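Long-range contacts in UL37 (Suid herpesvirus 1, PDB 4K70), which is an inner tegument protein that is thought to control viral trafficking and binds calcium ions, here represented by its N-terminal half: residues H17-V23 with R55-T60; I27-F31 with E64-L68; W46-R51 with D102-L107. All blocks are in the same frame, centred on the assembly; numbering follows the deposited sequence.

Overall arrangement
After helix 4-12, the chain turns into helix 20-32, whose start meets the end of helix 39-60 in contact 1 and closes a loop of 31 residues. Farther along helix 20-32, contact 2 reaches past helix 39-60 to helix 63-78, with 32 residues between its segments. Contact 3 starts from the middle of helix 39-60 and runs to helix 101-109, closing a loop of 50. All three cross, because their segments alternate along the sequence. Contacts 1 and 2 also touch: A65 and A66 of one pack on A56, Y57 and T60 of the other. Contact 3 is about 15 Å from contact 2, centre to centre. Together they tie four helices into one bundle near an end of the elongated, helical molecule.

Contact 1 (H17-V23 with R55-T60); sequences HAVATVV and RAYVET
With CG of E59 anti to its carbonyl carbon (chi1 -60°) and the chain extended beyond it, the carboxylate of E59 reaches the imidazole of H17, while chi1 of -89° at H17 carries the ring toward helix 39-60. H17 ND1 donates to E59 OE1 at 2.7 Å, but the bond is bent, with an N-H...O angle of 125°, and counts as weak. OE1 lies at the ring edge, and the ring and carboxylate planes stand almost perpendicular. On the same ring, CE1 of H17 comes within 3.5 Å of A56 CA and 3.3 Å of R55 NH1, at the edge of the guanidinium. Next along the interface, A20 CB packs on T60 CB at 3.6 Å, and V23 meets T60 methyl to methyl and A56 CB through CG1. T60 OG1 turns back to A56 O, which also accepts from T60 N on the opposite face of its carbonyl plane; OG1 is further bonded to T62. The contact thus joins the turn leading into helix 20-32 to the last turns of helix 39-60. E59 could stabilise a proton on ND1, whereas nearby R55 and the buried, partnerless NE2 would tend to disfavour a doubly protonated ring.

Contact 2 (I27-F31 with E64-L68); sequences ILEFF and EAAVL
I27 and L68 lie at the middle of this buried, largely apolar interface, where I27 CG1 meets L68 CD2 at 3.7 Å and the two side chains cross at a slant. The far end of I27, CD1, lies against A65 CA at 3.7 Å, and its other branch, CG2, rests near E64 O. L68 has its CG anti to the backbone N (chi1 175°), which directs the branches at helix 20-32: CD2 goes to I27 and CD1 to the F30 ring, 3.5 Å from F30 CD2. The F31 ring enters with its CZ foremost, 3.8 Å from V67 CG1, with E64 O and L68 N near its plane at the edge. Segments 27-31 and 64-68 cross at 45°, their axes 10.4 Å apart, within a helical bundle at one end of the molecule that helices from both ends of the chain build. On the side facing helix 464-481, L28 CD2 touches E64 CG at 3.7 Å, where the glutamate chain is bent at chi2 (64°); its OE2 is held by the backbone N of A465. That helix also touches F31. Helix 4-12 lies against F30 and L68 through L8, and R79 makes a cation-pi contact with F30.

Contact 3 (W46-R51 with D102-L107); sequences WARALR and DTTAAL
Segments 46-51 and 102-107, from helices 39-60 and 101-109, run side by side in the helical bundle at one end of the molecule, where W46, L50 and R51 face D102, T103 and A106. W46 NE1 donates to T103 OG1 at 3.0 Å with an angle of 168°, and the oxygen sits in the plane of the indole, at its edge. The anti placement of W46 CG relative to its own N extends the indole toward T103. T103 OG1 is shared, since it also bonds to V98 O, at the end of the preceding helix 89-98.

L50 packs tightly against T103: L50 CD2 lies 3.2 Å from T103 CA and 3.3 Å from T103 CG2, closer than usual carbon contact. Its other methyl, CD1, meets L107 CD2 at 4.2 Å. The segments run 11° from parallel with axes 10.1 Å apart, and L50 and L107 meet between them; W46 in turn lies on L72 and A73 of helix 63-78.

At the more exposed side R51 forms a salt bridge with D102. R51 NH2 meets D102 OD1 at 2.9 Å, on the syn side and within the guanidinium plane, and the bond is nearly straight at 176°. The R51 side chain is bent at chi2, bringing one guanidinium face over A106 CB, 3.6 Å from R51 CZ. R51 NH1 has a second acidic partner, E109, so two carboxylates grip the guanidinium, and the A106 methyl lies against one face. A water donates to both A47 O and D102 OD2, joining the two helices beside the salt bridge.

Contact 1 (H17-V23 with R55-T60)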
ATOM      1  N   HIS A  17       3.143 -45.619 -16.316  1.00 71.59           N
ATOM      2  CA  HIS A  17       4.110 -45.670 -15.240  1.00 69.74           C
ATOM      3  C   HIS A  17       5.290 -46.611 -15.400  1.00 73.55           C
ATOM      4  O   HIS A  17       6.269 -46.520 -14.689  1.00 68.91           O
ATOM      5  CB  HIS A  17       3.387 -45.873 -13.922  1.00 68.72           C
ATOM      6  CG  HIS A  17       2.991 -44.585 -13.281  1.00 69.86           C
ATOM      7  ND1 HIS A  17       2.975 -44.400 -11.920  1.00 62.61           N
ATOM      8  CD2 HIS A  17       2.634 -43.404 -13.826  1.00 68.13           C
ATOM      9  CE1 HIS A  17       2.612 -43.161 -11.654  1.00 60.35           C
ATOM     10  NE2 HIS A  17       2.399 -42.535 -12.792  1.00 65.83           N
ATOM     11  N   ALA A  18       5.195 -47.511 -16.364  1.00 76.75           N
ATOM     12  CA  ALA A  18       6.308 -48.382 -16.677  1.00 72.24           C
ATOM     13  C   ALA A  18       7.328 -47.621 -17.511  1.00 71.04           C
ATOM     14  O   ALA A  18       8.343 -48.151 -17.904  1.00 71.12           O
ATOM     15  CB  ALA A  18       5.830 -49.643 -17.363  1.00 67.36           C
ATOM     16  N   VAL A  19       7.033 -46.360 -17.782  1.00 73.83           N
ATOM     17  CA  VAL A  19       7.910 -45.498 -18.545  1.00 72.62           C
ATOM     18  C   VAL A  19       8.158 -44.210 -17.758  1.00 70.44           C
ATOM     19  O   VAL A  19       7.509 -43.194 -17.958  1.00 67.12           O
ATOM     20  CB  VAL A  19       7.435 -45.312 -20.006  1.00 69.42           C
ATOM     21  CG1 VAL A  19       5.983 -45.707 -20.202  1.00 70.08           C
ATOM     22  CG2 VAL A  19       7.759 -43.946 -20.568  1.00 69.83           C
ATOM     23  N   ALA A  20       9.106 -44.308 -16.835  1.00 69.80           N
ATOM     24  CA  ALA A  20       9.410 -43.187 -15.942  1.00 69.10           C
ATOM     25  C   ALA A  20       9.636 -41.856 -16.666  1.00 65.91           C
ATOM     26  O   ALA A  20       9.580 -40.792 -16.048  1.00 63.01           O
ATOM     27  CB  ALA A  20      10.623 -43.521 -15.067  1.00 65.48           C
ATOM     28  N   THR A  21       9.897 -41.919 -17.969  1.00 67.95           N
ATOM     29  CA  THR A  21      10.191 -40.719 -18.757  1.00 68.25           C
ATOM     30  C   THR A  21       8.968 -39.842 -19.071  1.00 66.40           C
ATOM     31  O   THR A  21       9.082 -38.615 -19.114  1.00 66.65           O
ATOM     32  CB  THR A  21      10.946 -41.060 -20.061  1.00 71.33           C
ATOM     33  OG1 THR A  21      10.314 -42.175 -20.706  1.00 69.40           O
ATOM     34  CG2 THR A  21      12.400 -41.406 -19.757  1.00 74.03           C
ATOM     35  N   VAL A  22       7.811 -40.458 -19.301  1.00 63.42           N
ATOM     36  CA  VAL A  22       6.589 -39.679 -19.490  1.00 63.44           C
ATOM     37  C   VAL A  22       6.190 -38.987 -18.180  1.00 62.56           C
ATOM     38  O   VAL A  22       5.875 -37.790 -18.160  1.00 59.71           O
ATOM     39  CB  VAL A  22       5.425 -40.546 -20.023  1.00 64.53           C
ATOM     40  CG1 VAL A  22       5.206 -41.756 -19.135  1.00 66.64           C
ATOM     41  CG2 VAL A  22       4.154 -39.724 -20.132  1.00 61.86           C
ATOM     42  N   VAL A  23       6.226 -39.748 -17.087  1.00 67.24           N
ATOM     43  CA  VAL A  23       5.939 -39.220 -15.758  1.00 58.82           C
ATOM     44  C   VAL A  23       6.814 -38.005 -15.443  1.00 57.68           C
ATOM     45  O   VAL A  23       6.352 -37.037 -14.835  1.00 53.39           O
ATOM     46  CB  VAL A  23       6.155 -40.294 -14.676  1.00 61.76           C
ATOM     47  CG1 VAL A  23       5.628 -39.808 -13.340  1.00 54.84           C
ATOM     48  CG2 VAL A  23       5.476 -41.600 -15.074  1.00 61.10           C
ATOM     49  N   ARG A  55       2.282 -41.887  -5.664  1.00 35.54           N
ATOM     50  CA  ARG A  55       2.280 -43.093  -6.475  1.00 39.82           C
ATOM     51  C   ARG A  55       3.301 -42.997  -7.598  1.00 43.29           C
ATOM     52  O   ARG A  55       3.898 -44.000  -7.989  1.00 41.72           O
ATOM     53  CB  ARG A  55       0.895 -43.383  -7.051  1.00 43.44           C
ATOM     54  CG  ARG A  55       0.978 -43.888  -8.476  1.00 52.02           C
ATOM     55  CD  ARG A  55       0.060 -45.077  -8.735  1.00 54.22           C
ATOM     56  NE  ARG A  55      -1.291 -44.678  -9.119  1.00 51.55           N
ATOM     57  CZ  ARG A  55      -1.586 -43.854 -10.122  1.00 57.12           C
ATOM     58  NH1 ARG A  55      -0.623 -43.307 -10.856  1.00 58.66           N
ATOM     59  NH2 ARG A  55      -2.855 -43.568 -10.387  1.00 58.92           N
ATOM     60  N   ALA A  56       3.507 -41.794  -8.119  1.00 39.75           N
ATOM     61  CA  ALA A  56       4.530 -41.603  -9.140  1.00 41.33           C
ATOM     62  C   ALA A  56       5.932 -41.989  -8.630  1.00 45.15           C
ATOM     63  O   ALA A  56       6.724 -42.592  -9.358  1.00 45.05           O
ATOM     64  CB  ALA A  56       4.519 -40.175  -9.651  1.00 42.47           C
ATOM     65  N   TYR A  57       6.238 -41.641  -7.383  1.00 40.20           N
ATOM     66  CA  TYR A  57       7.550 -41.949  -6.827  1.00 43.66           C
ATOM     67  C   TYR A  57       7.681 -43.443  -6.561  1.00 41.46           C
ATOM     68  O   TYR A  57       8.714 -44.037  -6.849  1.00 41.90           O
ATOM     69  CB  TYR A  57       7.816 -41.159  -5.544  1.00 39.09           C
ATOM     70  CG  TYR A  57       9.114 -41.560  -4.871  1.00 36.75           C
ATOM     71  CD1 TYR A  57      10.340 -41.260  -5.454  1.00 41.43           C
ATOM     72  CD2 TYR A  57       9.110 -42.239  -3.663  1.00 36.53           C
ATOM     73  CE1 TYR A  57      11.530 -41.628  -4.854  1.00 42.70           C
ATOM     74  CE2 TYR A  57      10.299 -42.614  -3.050  1.00 41.68           C
ATOM     75  CZ  TYR A  57      11.505 -42.310  -3.651  1.00 43.84           C
ATOM     76  OH  TYR A  57      12.693 -42.681  -3.048  1.00 46.36           O
ATOM     77  N   VAL A  58       6.631 -44.032  -6.002  1.00 41.23           N
ATOM     78  CA  VAL A  58       6.581 -45.470  -5.755  1.00 47.03           C
ATOM     79  C   VAL A  58       6.900 -46.287  -7.016  1.00 51.02           C
ATOM     80  O   VAL A  58       7.650 -47.260  -6.956  1.00 52.83           O
ATOM     81  CB  VAL A  58       5.208 -45.899  -5.194  1.00 44.75           C
ATOM     82  CG1 VAL A  58       5.031 -47.393  -5.313  1.00 47.15           C
ATOM     83  CG2 VAL A  58       5.065 -45.479  -3.738  1.00 42.65           C
ATOM     84  N   GLU A  59       6.353 -45.880  -8.157  1.00 47.10           N
ATOM     85  CA  GLU A  59       6.471 -46.684  -9.373  1.00 47.81           C
ATOM     86  C   GLU A  59       7.672 -46.340 -10.268  1.00 49.60           C
ATOM     87  O   GLU A  59       8.132 -47.177 -11.039  1.00 54.66           O
ATOM     88  CB  GLU A  59       5.151 -46.661 -10.157  1.00 52.88           C
ATOM     89  CG  GLU A  59       3.986 -47.234  -9.336  1.00 55.03           C
ATOM     90  CD  GLU A  59       2.684 -47.358 -10.109  1.00 62.63           C
ATOM     91  OE1 GLU A  59       2.637 -46.954 -11.291  1.00 66.37           O
ATOM     92  OE2 GLU A  59       1.698 -47.864  -9.524  1.00 65.17           O
ATOM     93  N   THR A  60       8.184 -45.121 -10.166  1.00 49.29           N
ATOM     94  CA  THR A  60       9.300 -44.716 -11.016  1.00 48.40           C
ATOM     95  C   THR A  60      10.545 -44.445 -10.191  1.00 48.88           C
ATOM     96  O   THR A  60      11.661 -44.454 -10.718  1.00 49.95           O
ATOM     97  CB  THR A  60       8.977 -43.461 -11.841  1.00 49.03           C
ATOM     98  OG1 THR A  60       9.063 -42.303 -11.000  1.00 51.37           O
ATOM     99  CG2 THR A  60       7.579 -43.557 -12.447  1.00 53.83           C
TER

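Contact 2 (I27-F31 with E64-L68)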
ATOM      1  N   ILE A  27       5.618 -33.979 -14.736  1.00 50.91           N
ATOM      2  CA  ILE A  27       5.984 -33.350 -13.472  1.00 49.93           C
ATOM      3  C   ILE A  27       6.816 -32.102 -13.741  1.00 47.43           C
ATOM      4  O   ILE A  27       6.599 -31.053 -13.132  1.00 47.42           O
ATOM      5  CB  ILE A  27       6.744 -34.326 -12.536  1.00 45.01           C
ATOM      6  CG1 ILE A  27       5.837 -35.484 -12.126  1.00 41.93           C
ATOM      7  CG2 ILE A  27       7.261 -33.592 -11.303  1.00 45.93           C
ATOM      8  CD1 ILE A  27       6.534 -36.579 -11.350  1.00 43.42           C
ATOM      9  N   LEU A  28       7.754 -32.214 -14.677  1.00 52.05           N
ATOM     10  CA  LEU A  28       8.598 -31.087 -15.058  1.00 52.68           C
ATOM     11  C   LEU A  28       7.755 -29.937 -15.598  1.00 52.15           C
ATOM     12  O   LEU A  28       8.104 -28.769 -15.422  1.00 52.73           O
ATOM     13  CB  LEU A  28       9.645 -31.514 -16.092  1.00 52.20           C
ATOM     14  CG  LEU A  28      10.746 -32.464 -15.610  1.00 54.48           C
ATOM     15  CD1 LEU A  28      11.588 -32.944 -16.785  1.00 56.25           C
ATOM     16  CD2 LEU A  28      11.624 -31.814 -14.545  1.00 43.42           C
ATOM     17  N   GLU A  29       6.641 -30.266 -16.245  1.00 51.28           N
ATOM     18  CA  GLU A  29       5.743 -29.240 -16.770  1.00 52.27           C
ATOM     19  C   GLU A  29       5.040 -28.495 -15.641  1.00 49.75           C
ATOM     20  O   GLU A  29       4.873 -27.271 -15.697  1.00 48.73           O
ATOM     21  CB  GLU A  29       4.717 -29.850 -17.725  1.00 54.76           C
ATOM     22  CG  GLU A  29       5.310 -30.263 -19.060  1.00 61.90           C
ATOM     23  CD  GLU A  29       4.519 -31.365 -19.738  1.00 63.72           C
ATOM     24  OE1 GLU A  29       3.305 -31.488 -19.458  1.00 64.62           O
ATOM     25  OE2 GLU A  29       5.121 -32.111 -20.543  1.00 64.90           O
ATOM     26  N   PHE A  30       4.635 -29.236 -14.615  1.00 47.00           N
ATOM     27  CA  PHE A  30       4.026 -28.621 -13.447  1.00 42.90           C
ATOM     28  C   PHE A  30       5.032 -27.690 -12.786  1.00 45.05           C
ATOM     29  O   PHE A  30       4.689 -26.574 -12.388  1.00 43.70           O
ATOM     30  CB  PHE A  30       3.540 -29.684 -12.470  1.00 43.37           C
ATOM     31  CG  PHE A  30       3.019 -29.126 -11.179  1.00 41.97           C
ATOM     32  CD1 PHE A  30       1.782 -28.506 -11.125  1.00 42.41           C
ATOM     33  CD2 PHE A  30       3.765 -29.231 -10.018  1.00 39.43           C
ATOM     34  CE1 PHE A  30       1.298 -27.993  -9.929  1.00 40.76           C
ATOM     35  CE2 PHE A  30       3.290 -28.722  -8.822  1.00 40.11           C
ATOM     36  CZ  PHE A  30       2.052 -28.102  -8.776  1.00 35.99           C
ATOM     37  N   PHE A  31       6.281 -28.145 -12.696  1.00 44.07           N
ATOM     38  CA  PHE A  31       7.354 -27.342 -12.122  1.00 42.88           C
ATOM     39  C   PHE A  31       7.463 -25.963 -12.782  1.00 46.02           C
ATOM     40  O   PHE A  31       7.902 -25.002 -12.152  1.00 45.08           O
ATOM     41  CB  PHE A  31       8.695 -28.085 -12.211  1.00 42.66           C
ATOM     42  CG  PHE A  31       8.838 -29.212 -11.220  1.00 38.72           C
ATOM     43  CD1 PHE A  31       7.980 -29.317 -10.139  1.00 39.85           C
ATOM     44  CD2 PHE A  31       9.843 -30.161 -11.366  1.00 43.28           C
ATOM     45  CE1 PHE A  31       8.113 -30.355  -9.215  1.00 38.15           C
ATOM     46  CE2 PHE A  31       9.986 -31.203 -10.448  1.00 43.58           C
ATOM     47  CZ  PHE A  31       9.121 -31.299  -9.374  1.00 39.10           C
ATOM     48  N   GLU A  64      12.312 -36.295  -9.611  1.00 46.36           N
ATOM     49  CA  GLU A  64      11.211 -35.378  -9.903  1.00 42.12           C
ATOM     50  C   GLU A  64       9.970 -35.720  -9.081  1.00 41.19           C
ATOM     51  O   GLU A  64       9.357 -34.842  -8.472  1.00 38.51           O
ATOM     52  CB  GLU A  64      10.867 -35.406 -11.398  1.00 43.77           C
ATOM     53  CG  GLU A  64      11.930 -34.780 -12.303  1.00 50.11           C
ATOM     54  CD  GLU A  64      13.253 -35.538 -12.280  1.00 50.33           C
ATOM     55  OE1 GLU A  64      13.238 -36.747 -11.975  1.00 51.02           O
ATOM     56  OE2 GLU A  64      14.306 -34.927 -12.563  1.00 46.59           O
ATOM     57  N   ALA A  65       9.609 -36.999  -9.062  1.00 34.46           N
ATOM     58  CA  ALA A  65       8.459 -37.471  -8.295  1.00 39.63           C
ATOM     59  C   ALA A  65       8.636 -37.252  -6.798  1.00 38.47           C
ATOM     60  O   ALA A  65       7.679 -36.934  -6.091  1.00 35.72           O
ATOM     61  CB  ALA A  65       8.193 -38.950  -8.576  1.00 40.53           C
ATOM     62  N   ALA A  66       9.863 -37.440  -6.319  1.00 36.68           N
ATOM     63  CA  ALA A  66      10.156 -37.280  -4.903  1.00 37.32           C
ATOM     64  C   ALA A  66       9.940 -35.824  -4.512  1.00 35.13           C
ATOM     65  O   ALA A  66       9.251 -35.524  -3.532  1.00 35.49           O
ATOM     66  CB  ALA A  66      11.587 -37.698  -4.616  1.00 37.33           C
ATOM     67  N   VAL A  67      10.543 -34.935  -5.294  1.00 33.26           N
ATOM     68  CA  VAL A  67      10.445 -33.489  -5.089  1.00 37.09           C
ATOM     69  C   VAL A  67       9.002 -33.000  -5.155  1.00 34.06           C
ATOM     70  O   VAL A  67       8.540 -32.253  -4.278  1.00 31.87           O
ATOM     71  CB  VAL A  67      11.288 -32.727  -6.132  1.00 38.43           C
ATOM     72  CG1 VAL A  67      10.971 -31.229  -6.108  1.00 37.99           C
ATOM     73  CG2 VAL A  67      12.771 -32.971  -5.889  1.00 40.63           C
ATOM     74  N   LEU A  68       8.292 -33.430  -6.192  1.00 35.24           N
ATOM     75  CA  LEU A  68       6.889 -33.071  -6.343  1.00 35.49           C
ATOM     76  C   LEU A  68       6.104 -33.445  -5.088  1.00 34.50           C
ATOM     77  O   LEU A  68       5.499 -32.583  -4.450  1.00 33.52           O
ATOM     78  CB  LEU A  68       6.283 -33.747  -7.574  1.00 39.93           C
ATOM     79  CG  LEU A  68       4.778 -33.566  -7.809  1.00 38.35           C
ATOM     80  CD1 LEU A  68       4.444 -32.109  -8.139  1.00 35.83           C
ATOM     81  CD2 LEU A  68       4.299 -34.491  -8.915  1.00 40.72           C
TER

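Contact 3 (W46-R51 with D102-L107)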
ATOM      1  N   TRP A  46      -6.525 -31.660  -3.811  1.00 28.49           N
ATOM      2  CA  TRP A  46      -5.303 -31.922  -3.058  1.00 26.64           C
ATOM      3  C   TRP A  46      -4.999 -33.411  -2.852  1.00 28.54           C
ATOM      4  O   TRP A  46      -3.896 -33.874  -3.160  1.00 30.38           O
ATOM      5  CB  TRP A  46      -5.308 -31.229  -1.694  1.00 28.84           C
ATOM      6  CG  TRP A  46      -4.143 -31.704  -0.879  1.00 26.00           C
ATOM      7  CD1 TRP A  46      -4.157 -32.655   0.089  1.00 27.59           C
ATOM      8  CD2 TRP A  46      -2.784 -31.292  -1.023  1.00 26.22           C
ATOM      9  NE1 TRP A  46      -2.893 -32.851   0.580  1.00 23.58           N
ATOM     10  CE2 TRP A  46      -2.025 -32.023  -0.088  1.00 27.36           C
ATOM     11  CE3 TRP A  46      -2.128 -30.364  -1.845  1.00 24.79           C
ATOM     12  CZ2 TRP A  46      -0.644 -31.855   0.058  1.00 22.77           C
ATOM     13  CZ3 TRP A  46      -0.761 -30.196  -1.706  1.00 23.24           C
ATOM     14  CH2 TRP A  46      -0.032 -30.941  -0.758  1.00 26.05           C
ATOM     15  N   ALA A  47      -5.968 -34.145  -2.311  1.00 30.38           N
ATOM     16  CA  ALA A  47      -5.754 -35.540  -1.926  1.00 31.11           C
ATOM     17  C   ALA A  47      -5.377 -36.399  -3.133  1.00 33.74           C
ATOM     18  O   ALA A  47      -4.444 -37.205  -3.064  1.00 33.07           O
ATOM     19  CB  ALA A  47      -6.978 -36.088  -1.221  1.00 32.06           C
ATOM     20  N   ARG A  48      -6.090 -36.199  -4.240  1.00 29.17           N
ATOM     21  CA  ARG A  48      -5.798 -36.879  -5.499  1.00 27.91           C
ATOM     22  C   ARG A  48      -4.429 -36.477  -6.031  1.00 31.09           C
ATOM     23  O   ARG A  48      -3.661 -37.321  -6.485  1.00 33.76           O
ATOM     24  CB  ARG A  48      -6.857 -36.538  -6.562  1.00 32.92           C
ATOM     25  CG  ARG A  48      -8.284 -36.969  -6.232  1.00 37.55           C
ATOM     26  CD  ARG A  48      -9.310 -36.181  -7.081  1.00 44.83           C
ATOM     27  NE  ARG A  48      -9.138 -36.422  -8.516  1.00 49.38           N
ATOM     28  CZ  ARG A  48      -9.718 -35.708  -9.482  1.00 55.61           C
ATOM     29  NH1 ARG A  48     -10.515 -34.687  -9.183  1.00 50.36           N
ATOM     30  NH2 ARG A  48      -9.495 -36.014 -10.755  1.00 53.00           N
ATOM     31  N   ALA A  49      -4.129 -35.181  -6.013  1.00 27.75           N
ATOM     32  CA  ALA A  49      -2.830 -34.727  -6.490  1.00 29.06           C
ATOM     33  C   ALA A  49      -1.706 -35.341  -5.651  1.00 27.41           C
ATOM     34  O   ALA A  49      -0.736 -35.862  -6.190  1.00 28.53           O
ATOM     35  CB  ALA A  49      -2.738 -33.203  -6.493  1.00 27.53           C
ATOM     36  N   LEU A  50      -1.844 -35.295  -4.332  1.00 28.85           N
ATOM     37  CA  LEU A  50      -0.806 -35.836  -3.465  1.00 27.94           C
ATOM     38  C   LEU A  50      -0.646 -37.344  -3.675  1.00 32.48           C
ATOM     39  O   LEU A  50       0.471 -37.856  -3.751  1.00 31.61           O
ATOM     40  CB  LEU A  50      -1.122 -35.551  -1.997  1.00 26.74           C
ATOM     41  CG  LEU A  50      -0.042 -36.128  -1.090  1.00 30.17           C
ATOM     42  CD1 LEU A  50       1.242 -35.283  -1.203  1.00 25.78           C
ATOM     43  CD2 LEU A  50      -0.535 -36.237   0.344  1.00 36.59           C
ATOM     44  N   ARG A  51      -1.773 -38.044  -3.757  1.00 28.23           N
ATOM     45  CA  ARG A  51      -1.776 -39.489  -3.973  1.00 33.51           C
ATOM     46  C   ARG A  51      -1.113 -39.868  -5.289  1.00 32.24           C
ATOM     47  O   ARG A  51      -0.352 -40.824  -5.350  1.00 37.14           O
ATOM     48  CB  ARG A  51      -3.207 -40.027  -3.926  1.00 33.93           C
ATOM     49  CG  ARG A  51      -3.693 -40.307  -2.535  1.00 37.76           C
ATOM     50  CD  ARG A  51      -3.136 -41.625  -2.046  1.00 42.84           C
ATOM     51  NE  ARG A  51      -3.344 -41.821  -0.616  1.00 42.85           N
ATOM     52  CZ  ARG A  51      -2.832 -42.839   0.063  1.00 43.06           C
ATOM     53  NH1 ARG A  51      -2.094 -43.739  -0.574  1.00 47.00           N
ATOM     54  NH2 ARG A  51      -3.054 -42.962   1.368  1.00 43.87           N
ATOM     55  N   ASP A 102      -4.332 -38.086   5.801  1.00 31.99           N
ATOM     56  CA  ASP A 102      -4.061 -38.852   4.579  1.00 34.33           C
ATOM     57  C   ASP A 102      -2.793 -38.422   3.891  1.00 36.76           C
ATOM     58  O   ASP A 102      -2.182 -39.203   3.155  1.00 37.68           O
ATOM     59  CB  ASP A 102      -5.216 -38.798   3.567  1.00 40.45           C
ATOM     60  CG  ASP A 102      -5.011 -39.776   2.394  1.00 44.21           C
ATOM     61  OD1 ASP A 102      -4.624 -40.942   2.639  1.00 42.17           O
ATOM     62  OD2 ASP A 102      -5.210 -39.380   1.226  1.00 46.80           O
ATOM     63  N   THR A 103      -2.406 -37.167   4.108  1.00 30.83           N
ATOM     64  CA  THR A 103      -1.210 -36.639   3.493  1.00 32.34           C
ATOM     65  C   THR A 103       0.013 -37.322   4.091  1.00 30.32           C
ATOM     66  O   THR A 103       0.918 -37.741   3.370  1.00 30.08           O
ATOM     67  CB  THR A 103      -1.112 -35.109   3.706  1.00 32.17           C
ATOM     68  OG1 THR A 103      -2.227 -34.474   3.067  1.00 28.23           O
ATOM     69  CG2 THR A 103       0.184 -34.568   3.127  1.00 25.83           C
ATOM     70  N   THR A 104       0.033 -37.411   5.417  1.00 30.99           N
ATOM     71  CA  THR A 104       1.096 -38.110   6.128  1.00 33.68           C
ATOM     72  C   THR A 104       1.113 -39.595   5.754  1.00 35.46           C
ATOM     73  O   THR A 104       2.171 -40.154   5.459  1.00 36.15           O
ATOM     74  CB  THR A 104       0.906 -37.987   7.649  1.00 38.14           C
ATOM     75  OG1 THR A 104       0.958 -36.603   8.021  1.00 37.38           O
ATOM     76  CG2 THR A 104       1.998 -38.778   8.410  1.00 37.95           C
ATOM     77  N   ALA A 105      -0.064 -40.218   5.751  1.00 33.39           N
ATOM     78  CA  ALA A 105      -0.175 -41.644   5.456  1.00 34.37           C
ATOM     79  C   ALA A 105       0.360 -41.952   4.059  1.00 36.36           C
ATOM     80  O   ALA A 105       1.081 -42.931   3.863  1.00 35.82           O
ATOM     81  CB  ALA A 105      -1.625 -42.120   5.612  1.00 30.38           C
ATOM     82  N   ALA A 106       0.051 -41.090   3.096  1.00 33.06           N
ATOM     83  CA  ALA A 106       0.493 -41.321   1.722  1.00 34.58           C
ATOM     84  C   ALA A 106       1.993 -41.122   1.550  1.00 35.25           C
ATOM     85  O   ALA A 106       2.666 -41.919   0.888  1.00 36.22           O
ATOM     86  CB  ALA A 106      -0.276 -40.440   0.748  1.00 32.59           C
ATOM     87  N   LEU A 107       2.516 -40.048   2.131  1.00 34.37           N
ATOM     88  CA  LEU A 107       3.942 -39.777   2.058  1.00 33.89           C
ATOM     89  C   LEU A 107       4.748 -40.851   2.797  1.00 32.26           C
ATOM     90  O   LEU A 107       5.785 -41.296   2.314  1.00 37.46           O
ATOM     91  CB  LEU A 107       4.258 -38.380   2.613  1.00 34.09           C
ATOM     92  CG  LEU A 107       3.823 -37.209   1.722  1.00 31.36           C
ATOM     93  CD1 LEU A 107       3.841 -35.886   2.495  1.00 28.43           C
ATOM     94  CD2 LEU A 107       4.691 -37.115   0.472  1.00 29.94           C
TER
HETATM   95  O   HOH W   1      -3.875 -37.572  -0.275  1.00 38.70           O